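Long-range contacts in importin-95 (Chaetomium thermophilum, PDB 4XRI), which probably serves as an importin-beta-type nuclear transport receptor, a flexible HEAT-repeat protein expected to bind a small GTPase and carry protein cargo into the nucleus: residues Ile303-Asp308 with Arg319-Phe324; Gly218-His223 with Ala258-His263. The protein carries 2 engineered substitutions. All coordinates share one frame; numbering follows the deposited sequence.

Contact 1. Residues Ile303-Asp308 with Arg319-Phe324; sequences IAIEDD and RPFYNF
In this all-helical HEAT-repeat superhelix, the chain leaving helix 285-310 turns back and lays the loop R319-F324 along the last turns of the helix it has just left. I305 is the buried centre, and its two branches serve different partners. CG1 sits over the middle of one face of the R319 guanidinium, 3.5 Å from CZ, and carries CD1 on to the carbonyl O of P320. With chi1 of I305 at -67°, CG1 lies beside the backbone N and CG2 is anti to it, pointing at the ring of F321, where CG2 is 3.6 Å from F321 CD1. R319 reaches this place because its chain bends at chi3 (57°), folding the guanidinium back across the isoleucine. The exposed D308 meets the same guanidinium at its edge: R319 NH1 donates to D308 OD2 at 2.9 Å in a salt bridge with a bent N-H...O angle of 136°. OD2 is met on its anti side by a donor tilted out of the carboxylate plane. The E306 chain crosses the CE1-CZ side of the F321 ring obliquely, with E306 OE2 3.2 Å from F321 CZ. Y261, in the loop between helices 243-260 and 265-280, packs on both I305 and F321, while N309 accepts a bond from the R319 backbone N. Beyond the loop, F324 opens helix 324-340 and rests on V298 of helix 285-310 and M268 of helix 265-280.

Contact 2. Residues Gly218-His223 with Ala258-His263; sequences GNNFKH and ALYYEH
F221 and Y260 lie face to face in an offset stack, their planes only 3° apart and their centroids separated by 4.3 Å. The overlap runs from F221 CB and CG to CD1, which is 3.6 Å from Y260 CE2; CB adds a CH-pi contact 3.8 Å from the tyrosine ring centroid. L259 CB backs the opposite face of that tyrosine, so the ring is held between two side chains. H263 flanks the stack, under the F221 carbonyl: the O of F221 stands over the centre of the imidazole face, 3.6 Å from H263 CE1, and E262 CG lies against the other face. A water sits 2.8 Å from Y260 OH, but its bridge to N220 ND2 is doubtful, that leg being too short. Here the connection between helices 214-217 and 224-238 meets the C-terminal end of helix 243-260 within the HEAT-repeat stack. The bond from F221 N to G218 O closes a beta-turn over G218-F221, with N219 and N220 in left-handed conformation, and this turn places F221 toward Y260. K222 NZ spans the turn to N219 O at 3.1 Å. Further out, R227 binds the F221 carbonyl through NE, while I230 and M231 of helix 224-238 pack against the F221 side chain.

In the fold
The two contacts follow one another along the chain, with centres about 16 Å apart, and both join interhelical loops to helix ends. Contact 2 is partly buried and essentially aromatic, with no direct hydrogen bond between its segments; contact 1 lies at the surface, where a buried isoleucine is flanked by a salt bridge and an acidic side chain against a ring. The segment 258-263 ties them together: the OH of Y261 is probably bonded by Y322 N, as E262 O is by Y322 OH. Helix 243-260 and helix 285-310 are thus linked by packing and hydrogen bonds through neighbouring loops.

Contact 1. Residues Ile303-Asp308 with Arg319-Phe324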
loop_
_atom_site.group_PDB
_atom_site.type_symbol
_atom_site.label_atom_id
_atom_site.label_comp_id
_atom_site.label_asym_id
_atom_site.label_seq_id
_atom_site.Cartn_x
_atom_site.Cartn_y
_atom_site.Cartn_z
ATOM N N ILE A 303 -3.182 15.805 9.886
ATOM C CA ILE A 303 -2.839 14.581 10.605
ATOM C C ILE A 303 -1.346 14.291 10.459
ATOM O O ILE A 303 -0.665 13.958 11.432
ATOM C CB ILE A 303 -3.650 13.368 10.102
ATOM C CG1 ILE A 303 -5.099 13.454 10.583
ATOM C CG2 ILE A 303 -3.033 12.069 10.601
ATOM C CD1 ILE A 303 -6.032 12.515 9.849
ATOM N N ALA A 304 -0.846 14.430 9.235
ATOM C CA ALA A 304 0.570 14.223 8.948
ATOM C C ALA A 304 1.434 15.226 9.705
ATOM O O ALA A 304 2.440 14.858 10.315
ATOM C CB ALA A 304 0.829 14.324 7.457
ATOM N N ILE A 305 1.025 16.490 9.670
ATOM C CA ILE A 305 1.760 17.562 10.331
ATOM C C ILE A 305 1.811 17.353 11.842
ATOM O O ILE A 305 2.866 17.500 12.463
ATOM C CB ILE A 305 1.137 18.933 10.024
ATOM C CG1 ILE A 305 1.320 19.267 8.543
ATOM C CG2 ILE A 305 1.764 20.017 10.886
ATOM C CD1 ILE A 305 0.546 20.476 8.095
ATOM N N GLU A 306 0.668 16.997 12.422
ATOM C CA GLU A 306 0.590 16.707 13.850
ATOM C C GLU A 306 1.536 15.581 14.240
ATOM O O GLU A 306 2.240 15.669 15.246
ATOM C CB GLU A 306 -0.839 16.342 14.247
ATOM C CG GLU A 306 -1.789 17.516 14.298
ATOM C CD GLU A 306 -3.230 17.095 14.112
ATOM O OE1 GLU A 306 -3.497 15.875 14.088
ATOM O OE2 GLU A 306 -4.094 17.986 13.977
ATOM N N ASP A 307 1.547 14.524 13.434
ATOM C CA ASP A 307 2.407 13.373 13.683
ATOM C C ASP A 307 3.883 13.729 13.581
ATOM O O ASP A 307 4.686 13.314 14.419
ATOM C CB ASP A 307 2.086 12.242 12.707
ATOM C CG ASP A 307 0.814 11.504 13.069
ATOM O OD1 ASP A 307 0.417 11.548 14.252
ATOM O OD2 ASP A 307 0.217 10.875 12.170
ATOM N N ASP A 308 4.239 14.490 12.551
ATOM C CA ASP A 308 5.629 14.873 12.344
ATOM C C ASP A 308 6.119 15.821 13.434
ATOM O O ASP A 308 7.235 15.674 13.937
ATOM C CB ASP A 308 5.813 15.524 10.973
ATOM C CG ASP A 308 5.670 14.535 9.834
ATOM O OD1 ASP A 308 5.673 13.314 10.098
ATOM O OD2 ASP A 308 5.562 14.979 8.671
ATOM N N ARG A 319 6.696 21.852 11.422
ATOM C CA ARG A 319 6.044 22.297 10.200
ATOM C C ARG A 319 4.941 23.285 10.558
ATOM O O ARG A 319 4.354 23.192 11.637
ATOM C CB ARG A 319 5.466 21.110 9.425
ATOM C CG ARG A 319 6.469 20.025 9.097
ATOM C CD ARG A 319 5.766 18.800 8.543
ATOM N NE ARG A 319 4.965 19.117 7.363
ATOM C CZ ARG A 319 4.148 18.259 6.763
ATOM N NH1 ARG A 319 4.020 17.026 7.234
ATOM N NH2 ARG A 319 3.457 18.634 5.696
ATOM N N PRO A 320 4.667 24.244 9.660
ATOM C CA PRO A 320 3.546 25.169 9.860
ATOM C C PRO A 320 2.219 24.436 10.059
ATOM O O PRO A 320 1.890 23.544 9.284
ATOM C CB PRO A 320 3.539 25.992 8.567
ATOM C CG PRO A 320 4.953 25.960 8.105
ATOM C CD PRO A 320 5.472 24.601 8.478
ATOM N N PHE A 321 1.481 24.812 11.100
ATOM C CA PHE A 321 0.217 24.161 11.435
ATOM C C PHE A 321 -0.810 25.203 11.864
ATOM O O PHE A 321 -0.568 25.973 12.794
ATOM C CB PHE A 321 0.429 23.118 12.539
ATOM C CG PHE A 321 -0.817 22.367 12.915
ATOM C CD1 PHE A 321 -1.301 21.355 12.105
ATOM C CD2 PHE A 321 -1.495 22.666 14.083
ATOM C CE1 PHE A 321 -2.444 20.661 12.447
ATOM C CE2 PHE A 321 -2.637 21.973 14.433
ATOM C CZ PHE A 321 -3.115 20.971 13.614
ATOM N N TYR A 322 -1.957 25.220 11.189
ATOM C CA TYR A 322 -2.927 26.298 11.361
ATOM C C TYR A 322 -4.234 25.855 12.009
ATOM O O TYR A 322 -5.126 26.675 12.219
ATOM C CB TYR A 322 -3.232 26.943 10.010
ATOM C CG TYR A 322 -2.009 27.443 9.277
ATOM C CD1 TYR A 322 -1.094 28.279 9.903
ATOM C CD2 TYR A 322 -1.769 27.076 7.959
ATOM C CE1 TYR A 322 0.027 28.738 9.234
ATOM C CE2 TYR A 322 -0.655 27.528 7.283
ATOM C CZ TYR A 322 0.241 28.359 7.924
ATOM O OH TYR A 322 1.350 28.808 7.244
ATOM N N ASN A 323 -4.346 24.565 12.313
ATOM C CA ASN A 323 -5.541 24.020 12.956
ATOM C C ASN A 323 -6.834 24.323 12.196
ATOM O O ASN A 323 -7.849 24.664 12.804
ATOM C CB ASN A 323 -5.664 24.551 14.388
ATOM C CG ASN A 323 -5.425 23.479 15.432
ATOM O OD1 ASN A 323 -5.767 22.314 15.232
ATOM N ND2 ASN A 323 -4.826 23.869 16.552
ATOM N N PHE A 324 -6.789 24.201 10.872
ATOM C CA PHE A 324 -7.950 24.486 10.029
ATOM C C PHE A 324 -9.165 23.654 10.417
ATOM O O PHE A 324 -10.261 24.185 10.598
ATOM C CB PHE A 324 -7.615 24.238 8.556
ATOM C CG PHE A 324 -6.728 25.286 7.950
ATOM C CD1 PHE A 324 -6.729 26.584 8.434
ATOM C CD2 PHE A 324 -5.893 24.973 6.894
ATOM C CE1 PHE A 324 -5.912 27.547 7.875
ATOM C CE2 PHE A 324 -5.076 25.929 6.331
ATOM C CZ PHE A 324 -5.085 27.219 6.821
#

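Contact 2. Residues Gly218-His223 with Ala258-His263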
loop_
_atom_site.group_PDB
_atom_site.type_symbol
_atom_site.label_atom_id
_atom_site.label_comp_id
_atom_site.label_asym_id
_atom_site.label_seq_id
_atom_site.Cartn_x
_atom_site.Cartn_y
_atom_site.Cartn_z
ATOM N N GLY A 218 2.278 28.164 -10.939
ATOM C CA GLY A 218 2.238 28.861 -9.667
ATOM C C GLY A 218 3.620 29.261 -9.196
ATOM O O GLY A 218 3.761 30.014 -8.229
ATOM N N ASN A 219 4.635 28.772 -9.910
ATOM C CA ASN A 219 6.023 28.834 -9.468
ATOM C C ASN A 219 6.097 28.454 -8.001
ATOM O O ASN A 219 6.679 29.171 -7.187
ATOM C CB ASN A 219 6.632 30.218 -9.702
ATOM C CG ASN A 219 8.147 30.208 -9.592
ATOM O OD1 ASN A 219 8.768 29.145 -9.530
ATOM N ND2 ASN A 219 8.748 31.391 -9.570
ATOM N N ASN A 220 5.456 27.335 -7.679
ATOM C CA ASN A 220 5.407 26.807 -6.323
ATOM C C ASN A 220 4.815 27.792 -5.314
ATOM O O ASN A 220 5.130 27.736 -4.124
ATOM C CB ASN A 220 6.807 26.375 -5.886
ATOM C CG ASN A 220 7.456 25.426 -6.877
ATOM O OD1 ASN A 220 8.520 25.713 -7.426
ATOM N ND2 ASN A 220 6.810 24.291 -7.117
ATOM N N PHE A 221 3.966 28.695 -5.804
ATOM C CA PHE A 221 3.172 29.584 -4.953
ATOM C C PHE A 221 3.991 30.470 -4.013
ATOM O O PHE A 221 3.483 30.922 -2.989
ATOM C CB PHE A 221 2.188 28.755 -4.124
ATOM C CG PHE A 221 0.787 28.761 -4.656
ATOM C CD1 PHE A 221 0.529 28.471 -5.984
ATOM C CD2 PHE A 221 -0.278 29.045 -3.819
ATOM C CE1 PHE A 221 -0.765 28.477 -6.471
ATOM C CE2 PHE A 221 -1.573 29.051 -4.297
ATOM C CZ PHE A 221 -1.818 28.766 -5.625
ATOM N N LYS A 222 5.245 30.727 -4.363
ATOM C CA LYS A 222 6.141 31.449 -3.466
ATOM C C LYS A 222 5.829 32.941 -3.377
ATOM O O LYS A 222 6.059 33.566 -2.342
ATOM C CB LYS A 222 7.595 31.263 -3.902
ATOM C CG LYS A 222 7.969 29.830 -4.226
ATOM C CD LYS A 222 9.476 29.642 -4.198
ATOM C CE LYS A 222 9.895 28.433 -5.010
ATOM N NZ LYS A 222 9.662 28.654 -6.464
ATOM N N HIS A 223 5.303 33.506 -4.458
ATOM C CA HIS A 223 5.109 34.949 -4.536
ATOM C C HIS A 223 3.639 35.337 -4.398
ATOM O O HIS A 223 2.759 34.708 -4.986
ATOM C CB HIS A 223 5.689 35.478 -5.847
ATOM C CG HIS A 223 7.061 34.963 -6.144
ATOM N ND1 HIS A 223 7.330 34.111 -7.193
ATOM C CD2 HIS A 223 8.246 35.159 -5.512
ATOM C CE1 HIS A 223 8.616 33.814 -7.205
ATOM N NE2 HIS A 223 9.195 34.439 -6.193
ATOM N N ALA A 258 -3.487 20.493 -1.207
ATOM C CA ALA A 258 -2.585 19.350 -1.074
ATOM C C ALA A 258 -1.131 19.764 -1.278
ATOM O O ALA A 258 -0.225 19.233 -0.635
ATOM C CB ALA A 258 -2.964 18.259 -2.062
ATOM N N LEU A 259 -0.919 20.725 -2.169
ATOM C CA LEU A 259 0.426 21.169 -2.509
ATOM C C LEU A 259 0.900 22.345 -1.663
ATOM O O LEU A 259 2.083 22.442 -1.341
ATOM C CB LEU A 259 0.494 21.557 -3.987
ATOM C CG LEU A 259 0.459 20.448 -5.037
ATOM C CD1 LEU A 259 0.051 21.025 -6.383
ATOM C CD2 LEU A 259 1.819 19.775 -5.140
ATOM N N TYR A 260 -0.015 23.242 -1.310
ATOM C CA TYR A 260 0.393 24.515 -0.729
ATOM C C TYR A 260 -0.325 24.863 0.565
ATOM O O TYR A 260 -0.664 26.022 0.795
ATOM C CB TYR A 260 0.180 25.631 -1.751
ATOM C CG TYR A 260 0.817 25.329 -3.083
ATOM C CD1 TYR A 260 2.189 25.165 -3.189
ATOM C CD2 TYR A 260 0.048 25.196 -4.232
ATOM C CE1 TYR A 260 2.782 24.878 -4.401
ATOM C CE2 TYR A 260 0.633 24.912 -5.452
ATOM C CZ TYR A 260 2.001 24.753 -5.529
ATOM O OH TYR A 260 2.591 24.469 -6.735
ATOM N N TYR A 261 -0.536 23.857 1.407
ATOM C CA TYR A 261 -1.175 24.035 2.709
ATOM C C TYR A 261 -0.595 25.221 3.474
ATOM O O TYR A 261 -1.331 26.023 4.052
ATOM C CB TYR A 261 -1.031 22.760 3.546
ATOM C CG TYR A 261 -1.434 22.924 4.996
ATOM C CD1 TYR A 261 -2.724 22.635 5.413
ATOM C CD2 TYR A 261 -0.517 23.353 5.952
ATOM C CE1 TYR A 261 -3.095 22.777 6.734
ATOM C CE2 TYR A 261 -0.879 23.504 7.273
ATOM C CZ TYR A 261 -2.169 23.211 7.660
ATOM O OH TYR A 261 -2.538 23.357 8.976
ATOM N N GLU A 262 0.730 25.323 3.464
ATOM C CA GLU A 262 1.443 26.333 4.237
ATOM C C GLU A 262 1.100 27.765 3.829
ATOM O O GLU A 262 1.330 28.702 4.592
ATOM C CB GLU A 262 2.953 26.113 4.113
ATOM C CG GLU A 262 3.497 26.279 2.704
ATOM C CD GLU A 262 4.995 26.046 2.628
ATOM O OE1 GLU A 262 5.632 25.930 3.695
ATOM O OE2 GLU A 262 5.533 25.972 1.502
ATOM N N HIS A 263 0.544 27.934 2.632
ATOM C CA HIS A 263 0.210 29.266 2.130
ATOM C C HIS A 263 -1.275 29.608 2.255
ATOM O O HIS A 263 -1.718 30.646 1.764
ATOM C CB HIS A 263 0.622 29.407 0.660
ATOM C CG HIS A 263 2.093 29.263 0.418
ATOM N ND1 HIS A 263 3.006 30.237 0.760
ATOM C CD2 HIS A 263 2.805 28.267 -0.162
ATOM C CE1 HIS A 263 4.218 29.841 0.413
ATOM N NE2 HIS A 263 4.123 28.649 -0.147
HETATM O O HOH W 1 4.843 22.887 -6.645
#